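Local coordinates for major pilin protein fimA (Silicibacter pomeroyi, PDB 2IMH) that is of unknown function despite its pilin name, and folds as an alpha-beta-beta-alpha sandwich resembling that of the Ntn hydrolases, at residues T4-L8 against M41-Q45; L33-L37 against A167-P173; R84-A88 against I116-N120. All blocks are in the same frame, centred on the assembly; numbering follows the deposited sequence. Where two conformers were deposited one is given.

Interaction 1 (T4-L8 against M41-Q45)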
ATOM      1  N   THR A   4       7.229   2.946  11.404  1.00 18.48           N
ATOM      2  CA  THR A   4       6.217   2.521  10.419  1.00 18.24           C
ATOM      3  C   THR A   4       5.822   3.662   9.512  1.00 17.78           C
ATOM      4  O   THR A   4       5.483   4.748   9.988  1.00 17.15           O
ATOM      5  CB  THR A   4       4.911   2.064  11.114  1.00 18.00           C
ATOM      6  OG1 THR A   4       5.192   0.986  12.014  1.00 19.94           O
ATOM      7  CG2 THR A   4       3.854   1.618  10.080  1.00 19.23           C
ATOM      8  N   PHE A   5       5.843   3.431   8.200  1.00 17.04           N
ATOM      9  CA  PHE A   5       5.252   4.406   7.280  1.00 16.42           C
ATOM     10  C   PHE A   5       4.602   3.690   6.118  1.00 15.58           C
ATOM     11  O   PHE A   5       5.056   2.610   5.722  1.00 16.32           O
ATOM     12  CB  PHE A   5       6.242   5.489   6.803  1.00 16.22           C
ATOM     13  CG  PHE A   5       7.592   4.967   6.398  1.00 17.01           C
ATOM     14  CD1 PHE A   5       7.783   4.324   5.162  1.00 16.59           C
ATOM     15  CD2 PHE A   5       8.696   5.159   7.231  1.00 17.95           C
ATOM     16  CE1 PHE A   5       9.053   3.881   4.779  1.00 17.96           C
ATOM     17  CE2 PHE A   5       9.956   4.710   6.872  1.00 18.87           C
ATOM     18  CZ  PHE A   5      10.139   4.063   5.633  1.00 18.20           C
ATOM     19  N   SER A   6       3.505   4.256   5.629  1.00 14.94           N
ATOM     20  CA  SER A   6       2.772   3.671   4.493  1.00 15.05           C
ATOM     21  C   SER A   6       2.197   4.750   3.588  1.00 15.47           C
ATOM     22  O   SER A   6       1.936   5.878   4.019  1.00 16.04           O
ATOM     23  CB  SER A   6       1.660   2.743   4.974  1.00 14.69           C
ATOM     24  OG  SER A   6       0.646   3.443   5.679  1.00 16.15           O
ATOM     25  N   ILE A   7       2.018   4.405   2.324  1.00 15.72           N
ATOM     26  CA  ILE A   7       1.451   5.350   1.381  1.00 15.52           C
ATOM     27  C   ILE A   7       0.406   4.607   0.574  1.00 15.39           C
ATOM     28  O   ILE A   7       0.637   3.465   0.203  1.00 15.72           O
ATOM     29  CB  ILE A   7       2.522   5.969   0.453  1.00 15.66           C
ATOM     30  CG1 ILE A   7       1.899   7.041  -0.444  1.00 15.86           C
ATOM     31  CG2 ILE A   7       3.316   4.895  -0.326  1.00 16.55           C
ATOM     32  CD1 ILE A   7       2.896   8.036  -0.948  1.00 16.80           C
ATOM     33  N   LEU A   8      -0.755   5.232   0.402  1.00 14.51           N
ATOM     34  CA  LEU A   8      -1.812   4.735  -0.503  1.00 14.80           C
ATOM     35  C   LEU A   8      -1.948   5.729  -1.638  1.00 14.88           C
ATOM     36  O   LEU A   8      -1.883   6.939  -1.417  1.00 15.32           O
ATOM     37  CB  LEU A   8      -3.152   4.602   0.215  1.00 14.31           C
ATOM     38  CG  LEU A   8      -3.155   3.818   1.535  1.00 15.14           C
ATOM     39  CD1 LEU A   8      -4.527   3.889   2.229  1.00 16.94           C
ATOM     40  CD2 LEU A   8      -2.707   2.382   1.293  1.00 16.71           C
HETATM   41  N   MSE A  41      -8.347   1.462  -1.165  1.00 15.44           N
HETATM   42  CA  MSE A  41      -7.174   0.926  -0.463  1.00 15.92           C
HETATM   43  C   MSE A  41      -7.257   1.248   1.020  1.00 15.78           C
HETATM   44  O   MSE A  41      -7.844   2.265   1.412  1.00 15.54           O
HETATM   45  CB  MSE A  41      -5.892   1.575  -1.003  1.00 16.05           C
HETATM   46  CG  MSE A  41      -5.541   1.246  -2.447  1.00 18.32           C
HETATM   47 SE   MSE A  41      -4.979  -0.615  -2.746  1.00 24.66          SE
HETATM   48  CE  MSE A  41      -3.527  -0.710  -1.404  1.00 18.93           C
ATOM     49  N   SER A  42      -6.616   0.415   1.839  1.00 15.23           N
ATOM     50  CA  SER A  42      -6.490   0.745   3.256  1.00 15.50           C
ATOM     51  C   SER A  42      -5.113   0.380   3.801  1.00 15.21           C
ATOM     52  O   SER A  42      -4.463  -0.542   3.305  1.00 14.82           O
ATOM     53  CB  SER A  42      -7.578   0.056   4.082  1.00 15.13           C
ATOM     54  OG  SER A  42      -7.456  -1.348   4.041  1.00 15.61           O
ATOM     55  N   ALA A  43      -4.685   1.124   4.822  1.00 15.91           N
ATOM     56  CA  ALA A  43      -3.430   0.841   5.520  1.00 15.24           C
ATOM     57  C   ALA A  43      -3.797   0.823   6.985  1.00 15.95           C
ATOM     58  O   ALA A  43      -4.170   1.863   7.525  1.00 16.06           O
ATOM     59  CB  ALA A  43      -2.391   1.955   5.237  1.00 15.84           C
ATOM     60  N   SER A  44      -3.727  -0.348   7.617  1.00 15.69           N
ATOM     61  CA  SER A  44      -4.115  -0.458   9.026  1.00 16.13           C
ATOM     62  C   SER A  44      -2.867  -0.805   9.827  1.00 16.29           C
ATOM     63  O   SER A  44      -2.236  -1.833   9.582  1.00 16.39           O
ATOM     64  CB  SER A  44      -5.214  -1.511   9.188  1.00 16.88           C
ATOM     65  OG  SER A  44      -5.571  -1.697  10.562  1.00 17.36           O
ATOM     66  N   GLN A  45      -2.508   0.060  10.776  1.00 15.68           N
ATOM     67  CA  GLN A  45      -1.191  -0.039  11.417  1.00 16.20           C
ATOM     68  C   GLN A  45      -1.265   0.511  12.841  1.00 15.98           C
ATOM     69  O   GLN A  45      -2.361   0.579  13.431  1.00 16.41           O
ATOM     70  CB  GLN A  45      -0.139   0.711  10.573  1.00 15.06           C
ATOM     71  CG  GLN A  45      -0.483   2.169  10.309  1.00 15.07           C
ATOM     72  CD  GLN A  45       0.210   2.743   9.072  1.00 16.35           C
ATOM     73  OE1 GLN A  45       0.243   2.099   8.022  1.00 17.36           O
ATOM     74  NE2 GLN A  45       0.752   3.966   9.192  1.00 16.35           N
TER
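Residues 4-8 and 41-45 face each other from the two sheets of the sandwich, nearly antiparallel at 168° with axes 7.5 Å apart, so that Ser6 stands across from Ala43 and Leu8 from Met41. At this spacing side chains rather than backbones meet. Leu8 makes the broadest contact: its CD2 wedges between Met41 CB and Ala43 CB, 4.0 Å from each, while its CD1 lies 3.8 Å from Met41 O, against the backbone of the opposing strand. Ser6 supplies the polar link, OG donating to Gln45 OE1 at 2.7 Å with a C=O...O angle of 119°, the hydroxyl slightly tilted from the carbonyl plane. Gln45 starts with CG between its backbone N and carbonyl carbon (chi1 56°) and then runs out extended, which carries its amide across to the other sheet. There it slides past Thr4 in the opposite sense, Thr4 CG2 lying 3.9 Å from Gln45 CD; the hydroxyl of Thr4 is used on its own side, by Ser2 O. Gln45 NE2 is held by Gln85 OE1, so both ends of the amide are engaged. The contact illustrates how a sandwich interior can pass from apolar to polar along one strand pair: Leu8, Met41 and Ala43 fill one end, and at the other a buried amide has partners for both oxygen and nitrogen, which probably fixes which way round it sits.

Interaction 2 (L33-L37 against A167-P173)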
ATOM      1  N   LEU A  33      -1.375  -3.703   4.522  1.00 15.29           N
ATOM      2  CA  LEU A  33      -1.896  -3.270   3.227  1.00 15.61           C
ATOM      3  C   LEU A  33      -3.012  -4.158   2.733  1.00 15.69           C
ATOM      4  O   LEU A  33      -2.831  -5.363   2.638  1.00 15.79           O
ATOM      5  CB  LEU A  33      -0.778  -3.227   2.182  1.00 16.38           C
ATOM      6  CG  LEU A  33       0.320  -2.167   2.334  1.00 15.40           C
ATOM      7  CD1 LEU A  33       1.429  -2.444   1.295  1.00 17.05           C
ATOM      8  CD2 LEU A  33      -0.224  -0.725   2.197  1.00 15.79           C
ATOM      9  N   ARG A  34      -4.154  -3.536   2.415  1.00 15.01           N
ATOM     10  CA  ARG A  34      -5.303  -4.221   1.802  1.00 14.99           C
ATOM     11  C   ARG A  34      -5.931  -3.350   0.720  1.00 14.56           C
ATOM     12  O   ARG A  34      -5.790  -2.130   0.741  1.00 13.79           O
ATOM     13  CB  ARG A  34      -6.360  -4.572   2.849  1.00 14.87           C
ATOM     14  CG  ARG A  34      -5.930  -5.630   3.832  1.00 16.96           C
ATOM     15  CD  ARG A  34      -6.822  -5.655   5.056  1.00 17.90           C
ATOM     16  NE  ARG A  34      -6.179  -6.507   6.047  1.00 16.75           N
ATOM     17  CZ  ARG A  34      -5.218  -6.106   6.877  1.00 18.13           C
ATOM     18  NH1 ARG A  34      -4.829  -4.822   6.908  1.00 13.95           N
ATOM     19  NH2 ARG A  34      -4.682  -6.997   7.717  1.00 18.14           N
ATOM     20  N   GLY A  35      -6.660  -3.982  -0.196  1.00 15.09           N
ATOM     21  CA  GLY A  35      -7.276  -3.248  -1.281  1.00 16.03           C
ATOM     22  C   GLY A  35      -8.264  -4.076  -2.065  1.00 15.40           C
ATOM     23  O   GLY A  35      -8.240  -5.306  -2.011  1.00 16.47           O
ATOM     24  N   ASP A  36      -9.163  -3.388  -2.755  1.00 16.24           N
ATOM     25  CA  ASP A  36     -10.149  -4.062  -3.599  1.00 16.48           C
ATOM     26  C   ASP A  36     -10.616  -3.073  -4.652  1.00 16.34           C
ATOM     27  O   ASP A  36     -10.958  -1.920  -4.339  1.00 16.32           O
ATOM     28  CB  ASP A  36     -11.334  -4.553  -2.756  1.00 17.23           C
ATOM     29  CG  ASP A  36     -12.207  -5.564  -3.490  1.00 20.72           C
ATOM     30  OD1 ASP A  36     -12.441  -5.410  -4.711  1.00 24.72           O
ATOM     31  OD2 ASP A  36     -12.673  -6.524  -2.822  1.00 25.21           O
ATOM     32  N   LEU A  37     -10.578  -3.506  -5.911  1.00 15.85           N
ATOM     33  CA  LEU A  37     -10.987  -2.665  -7.021  1.00 16.42           C
ATOM     34  C   LEU A  37     -12.456  -2.251  -6.953  1.00 16.46           C
ATOM     35  O   LEU A  37     -12.878  -1.336  -7.683  1.00 17.55           O
ATOM     36  CB  LEU A  37     -10.671  -3.344  -8.355  1.00 16.29           C
ATOM     37  CG  LEU A  37      -9.188  -3.483  -8.680  1.00 15.85           C
ATOM     38  CD1 LEU A  37      -9.039  -4.469  -9.825  1.00 19.27           C
ATOM     39  CD2 LEU A  37      -8.593  -2.122  -9.060  1.00 19.22           C
ATOM     40  N   ALA A 167       6.679  -3.799   1.674  1.00 14.78           N
ATOM     41  CA  ALA A 167       5.727  -4.411   0.761  1.00 14.33           C
ATOM     42  C   ALA A 167       5.088  -3.402  -0.174  1.00 14.79           C
ATOM     43  O   ALA A 167       5.074  -2.189   0.100  1.00 13.67           O
ATOM     44  CB  ALA A 167       4.644  -5.128   1.534  1.00 14.38           C
HETATM   45  N   MSE A 168       4.512  -3.940  -1.244  1.00 15.44           N
HETATM   46  CA  MSE A 168       3.730  -3.151  -2.185  0.50 18.37           C
HETATM   47  C   MSE A 168       2.532  -3.976  -2.609  1.00 16.47           C
HETATM   48  O   MSE A 168       2.594  -5.213  -2.639  1.00 15.88           O
HETATM   49  CB  MSE A 168       4.556  -2.779  -3.423  0.50 17.96           C
HETATM   50  CG  MSE A 168       3.916  -1.713  -4.311  0.50 21.49           C
HETATM   51 SE   MSE A 168       5.201  -0.890  -5.544  0.50 29.34          SE
HETATM   52  CE  MSE A 168       6.341  -0.124  -4.171  0.50 27.70           C
ATOM     53  N   LEU A 169       1.443  -3.283  -2.921  1.00 15.94           N
ATOM     54  CA  LEU A 169       0.246  -3.941  -3.398  1.00 15.24           C
ATOM     55  C   LEU A 169      -0.337  -3.032  -4.466  1.00 15.54           C
ATOM     56  O   LEU A 169      -0.621  -1.859  -4.177  1.00 14.88           O
ATOM     57  CB  LEU A 169      -0.754  -4.125  -2.253  1.00 15.83           C
ATOM     58  CG  LEU A 169      -2.111  -4.707  -2.665  1.00 14.75           C
ATOM     59  CD1 LEU A 169      -1.897  -6.146  -3.152  1.00 16.20           C
ATOM     60  CD2 LEU A 169      -3.153  -4.654  -1.535  1.00 15.82           C
ATOM     61  N   VAL A 170      -0.520  -3.559  -5.674  1.00 14.05           N
ATOM     62  CA  VAL A 170      -1.102  -2.763  -6.762  1.00 14.79           C
ATOM     63  C   VAL A 170      -2.153  -3.575  -7.497  1.00 15.06           C
ATOM     64  O   VAL A 170      -1.924  -4.739  -7.844  1.00 15.63           O
ATOM     65  CB  VAL A 170      -0.034  -2.243  -7.755  1.00 15.30           C
ATOM     66  CG1 VAL A 170      -0.705  -1.500  -8.957  1.00 14.75           C
ATOM     67  CG2 VAL A 170       0.975  -1.322  -7.029  1.00 16.62           C
ATOM     68  N   LEU A 171      -3.300  -2.939  -7.735  1.00 15.36           N
ATOM     69  CA  LEU A 171      -4.463  -3.600  -8.338  1.00 15.42           C
ATOM     70  C   LEU A 171      -4.951  -2.829  -9.550  1.00 15.65           C
ATOM     71  O   LEU A 171      -4.967  -1.608  -9.550  1.00 15.74           O
ATOM     72  CB  LEU A 171      -5.615  -3.680  -7.327  1.00 15.62           C
ATOM     73  CG  LEU A 171      -5.310  -4.262  -5.934  1.00 15.75           C
ATOM     74  CD1 LEU A 171      -6.572  -4.223  -5.076  1.00 15.79           C
ATOM     75  CD2 LEU A 171      -4.777  -5.693  -6.072  1.00 17.79           C
ATOM     76  N   HIS A 172      -5.383  -3.556 -10.572  1.00 15.92           N
ATOM     77  CA  HIS A 172      -5.947  -2.954 -11.772  1.00 16.56           C
ATOM     78  C   HIS A 172      -6.820  -4.021 -12.428  1.00 17.03           C
ATOM     79  O   HIS A 172      -6.451  -5.191 -12.418  1.00 16.86           O
ATOM     80  CB  HIS A 172      -4.840  -2.576 -12.734  1.00 17.40           C
ATOM     81  CG  HIS A 172      -5.339  -1.886 -13.962  1.00 18.00           C
ATOM     82  ND1 HIS A 172      -5.780  -2.575 -15.073  1.00 19.56           N
ATOM     83  CD2 HIS A 172      -5.521  -0.571 -14.233  1.00 20.81           C
ATOM     84  CE1 HIS A 172      -6.193  -1.710 -15.986  1.00 20.25           C
ATOM     85  NE2 HIS A 172      -6.037  -0.487 -15.505  1.00 21.39           N
ATOM     86  N   PRO A 173      -7.966  -3.634 -13.017  1.00 17.65           N
ATOM     87  CA  PRO A 173      -8.884  -4.666 -13.526  1.00 17.59           C
ATOM     88  C   PRO A 173      -8.344  -5.536 -14.669  1.00 16.90           C
ATOM     89  O   PRO A 173      -8.885  -6.617 -14.899  1.00 16.93           O
ATOM     90  CB  PRO A 173     -10.080  -3.855 -14.036  1.00 17.55           C
ATOM     91  CG  PRO A 173      -9.545  -2.499 -14.299  1.00 20.55           C
ATOM     92  CD  PRO A 173      -8.497  -2.278 -13.237  1.00 18.24           C
TER
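Leu171 lays its CD1 methyl over the peptide joining Gly35 to Asp36, 3.5 Å from Gly35 C. Two residues earlier, on the same side of the strand, Leu169 does the same to the preceding peptide, its CD2 lying 3.8 Å from Gly35 N. The missing side chain of Gly35 makes room above all for Leu171: a beta carbon there would point toward the leucines and sit tightly against Leu171 CD1. On either side of the glycine the direction of insertion reverses. Leu33 sends CD1 to within 3.8 Å of Ala167 O, close to Ala167 CB as well, and Leu37 crosses Leu171 obliquely, its CD2 3.8 Å from Leu171 CB. With CG anti to its own carbonyl carbon (chi1 -68°), Leu37 also brings CD1 to 3.4 Å from His172 C, at the start of the bond to Pro173. The polar side chains of the short strand turn to the other side, Asp36 pairing with Arg62 in a salt bridge and Arg34 binding Trp31 O. Here the two strands run parallel, 3° apart, with axes 7.7 Å from each other, and meet through interleaved leucines, an example of face-to-face packing of the two beta layers of an alpha-beta-beta-alpha sandwich, at the edge strand 33-36 of the four-stranded sheet.

Interaction 3 (R84-A88 against I116-N120)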
ATOM      1  N   ARG A  84      -4.015   2.513  17.776  1.00 18.31           N
ATOM      2  CA  ARG A  84      -3.865   2.124  16.364  1.00 16.93           C
ATOM      3  C   ARG A  84      -4.096   3.287  15.415  1.00 17.26           C
ATOM      4  O   ARG A  84      -4.418   4.402  15.848  1.00 16.65           O
ATOM      5  CB  ARG A  84      -4.705   0.882  16.005  1.00 17.22           C
ATOM      6  CG  ARG A  84      -5.773   0.479  17.044  1.00 15.87           C
ATOM      7  CD  ARG A  84      -6.575  -0.737  16.598  1.00 17.20           C
ATOM      8  NE  ARG A  84      -7.522  -1.163  17.636  1.00 19.04           N
ATOM      9  CZ  ARG A  84      -7.176  -1.849  18.727  1.00 18.75           C
ATOM     10  NH1 ARG A  84      -5.906  -2.213  18.926  1.00 16.62           N
ATOM     11  NH2 ARG A  84      -8.100  -2.177  19.612  1.00 17.01           N
ATOM     12  N   GLN A  85      -3.904   3.024  14.123  1.00 16.67           N
ATOM     13  CA  GLN A  85      -3.827   4.071  13.126  1.00 16.35           C
ATOM     14  C   GLN A  85      -4.386   3.482  11.825  1.00 16.15           C
ATOM     15  O   GLN A  85      -4.114   2.327  11.513  1.00 16.80           O
ATOM     16  CB  GLN A  85      -2.368   4.487  12.931  1.00 16.16           C
ATOM     17  CG  GLN A  85      -2.161   5.575  11.891  1.00 16.05           C
ATOM     18  CD  GLN A  85      -0.725   6.067  11.833  1.00 15.77           C
ATOM     19  OE1 GLN A  85       0.220   5.280  11.802  1.00 15.58           O
ATOM     20  NE2 GLN A  85      -0.561   7.390  11.798  1.00 15.67           N
ATOM     21  N   LEU A  86      -5.180   4.266  11.108  1.00 16.39           N
ATOM     22  CA  LEU A  86      -5.885   3.771   9.928  1.00 15.54           C
ATOM     23  C   LEU A  86      -5.938   4.826   8.837  1.00 16.03           C
ATOM     24  O   LEU A  86      -6.191   6.003   9.103  1.00 15.89           O
ATOM     25  CB  LEU A  86      -7.326   3.371  10.308  1.00 15.16           C
ATOM     26  CG  LEU A  86      -8.186   2.771   9.178  1.00 14.77           C
ATOM     27  CD1 LEU A  86      -7.578   1.449   8.696  1.00 15.74           C
ATOM     28  CD2 LEU A  86      -9.639   2.571   9.626  1.00 15.94           C
ATOM     29  N   ALA A  87      -5.695   4.401   7.604  1.00 14.68           N
ATOM     30  CA  ALA A  87      -5.799   5.306   6.473  1.00 14.91           C
ATOM     31  C   ALA A  87      -6.571   4.571   5.396  1.00 14.79           C
ATOM     32  O   ALA A  87      -6.462   3.343   5.257  1.00 14.87           O
ATOM     33  CB  ALA A  87      -4.430   5.682   5.959  1.00 14.89           C
ATOM     34  N   ALA A  88      -7.381   5.302   4.653  1.00 15.20           N
ATOM     35  CA  ALA A  88      -8.200   4.668   3.622  1.00 14.83           C
ATOM     36  C   ALA A  88      -8.366   5.623   2.475  1.00 15.68           C
ATOM     37  O   ALA A  88      -8.471   6.834   2.685  1.00 15.98           O
ATOM     38  CB  ALA A  88      -9.576   4.296   4.168  1.00 15.55           C
ATOM     39  N   ILE A 116      -2.535   9.292   0.261  1.00 15.94           N
ATOM     40  CA  ILE A 116      -2.350   9.614   1.683  1.00 15.72           C
ATOM     41  C   ILE A 116      -1.148   8.840   2.217  1.00 16.24           C
ATOM     42  O   ILE A 116      -0.986   7.652   1.936  1.00 15.56           O
ATOM     43  CB  ILE A 116      -3.644   9.341   2.519  1.00 16.17           C
ATOM     44  CG1 ILE A 116      -3.498   9.829   3.969  1.00 15.75           C
ATOM     45  CG2 ILE A 116      -4.037   7.846   2.498  1.00 15.36           C
ATOM     46  CD1 ILE A 116      -4.824   9.848   4.715  1.00 15.41           C
ATOM     47  N   ALA A 117      -0.304   9.542   2.963  1.00 15.88           N
ATOM     48  CA  ALA A 117       0.834   8.941   3.635  1.00 16.69           C
ATOM     49  C   ALA A 117       0.520   8.971   5.133  1.00 16.19           C
ATOM     50  O   ALA A 117      -0.059   9.944   5.612  1.00 16.54           O
ATOM     51  CB  ALA A 117       2.062   9.767   3.359  1.00 16.59           C
ATOM     52  N   SER A 118       0.880   7.909   5.864  1.00 15.80           N
ATOM     53  CA  SER A 118       0.708   7.907   7.333  1.00 16.43           C
ATOM     54  C   SER A 118       1.803   7.106   8.003  1.00 16.15           C
ATOM     55  O   SER A 118       2.404   6.228   7.395  1.00 16.76           O
ATOM     56  CB  SER A 118      -0.670   7.378   7.738  1.00 16.22           C
ATOM     57  OG  SER A 118      -0.882   6.043   7.284  1.00 15.73           O
ATOM     58  N   GLY A 119       2.079   7.397   9.265  1.00 17.15           N
ATOM     59  CA  GLY A 119       3.116   6.640   9.936  1.00 17.08           C
ATOM     60  C   GLY A 119       3.150   6.925  11.414  1.00 17.73           C
ATOM     61  O   GLY A 119       2.443   7.813  11.896  1.00 16.82           O
ATOM     62  N   ASN A 120       3.975   6.161  12.125  1.00 18.31           N
ATOM     63  CA  ASN A 120       4.159   6.371  13.554  1.00 19.16           C
ATOM     64  C   ASN A 120       5.549   5.895  13.967  1.00 20.05           C
ATOM     65  O   ASN A 120       6.249   5.224  13.193  1.00 19.13           O
ATOM     66  CB  ASN A 120       3.056   5.697  14.386  1.00 19.25           C
ATOM     67  CG  ASN A 120       3.022   4.175  14.205  1.00 19.80           C
ATOM     68  OD1 ASN A 120       3.658   3.439  14.961  1.00 21.83           O
ATOM     69  ND2 ASN A 120       2.273   3.704  13.202  1.00 19.38           N
TER
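Gln85 reaches from one sheet of the beta sandwich to the other with a two-point amide contact to Gly119 and Asn120, on a strand that runs nearly antiparallel to its own. Its OE1 accepts a hydrogen bond from Asn120 ND2 at 2.9 Å (N-H...O 159°), and its NE2 donates to Gly119 O at 3.0 Å. The side chains of Gln85 and Asn120 slide past each other in opposite directions, with their amide planes turned 55° apart rather than stacked. Gln85 gets there by being stretched out as far as its amide: CG is anti to the backbone N (chi1 179°), and the chain stays extended beyond it. Further along, contact is lighter and mostly apolar, as Ala87 CB rests 3.8 Å from Ser118 OG and 4.1 Å from Ile116 CG2. The next shell fixes the glutamine from its own sheet. Gln45 NE2 also donates to Gln85 OE1, and Gln85 NE2 has a second partner in Thr99 OG1, so two bonds grip each end of the amide and should hold its orientation. Shortening Gln85 to alanine would take away both ends of the bridge and is likely to leave Asn120 ND2 and Gln45 NE2 without their shared acceptor and Gly119 O without this donor. Leu8 completes the apolar side, touching both Ala87 and Ile116. The principle illustrated is that a buried amide can bridge two sheets when every polar end is answered, even with uneven geometry: Gln85 NE2 keeps Gly119 O within its own amide plane, yet approaches that oxygen from above the Gly119 carbonyl plane.

From the N terminus, segment 4-8, on strand 4-11, lies in the six-stranded sheet, and interaction 1 closes a loop when the chain returns at 41-45 in the four-stranded sheet. Segment 33-37 lies inside that loop but finds its mate only at 167-173, so interactions 1 and 2 cross. Interaction 3 opens after interaction 1 has closed and is nested inside the long loop of interaction 2. All three join the same two sheets. Interactions 1 and 3, their centres about 5 Å apart, share neighbouring strands in both sheets and form one continuous interface, whereas interaction 2, touching interaction 1 through Met41 and a probable backbone bond between Ser42 and Arg34 but not touching interaction 3, extends it along the sandwich.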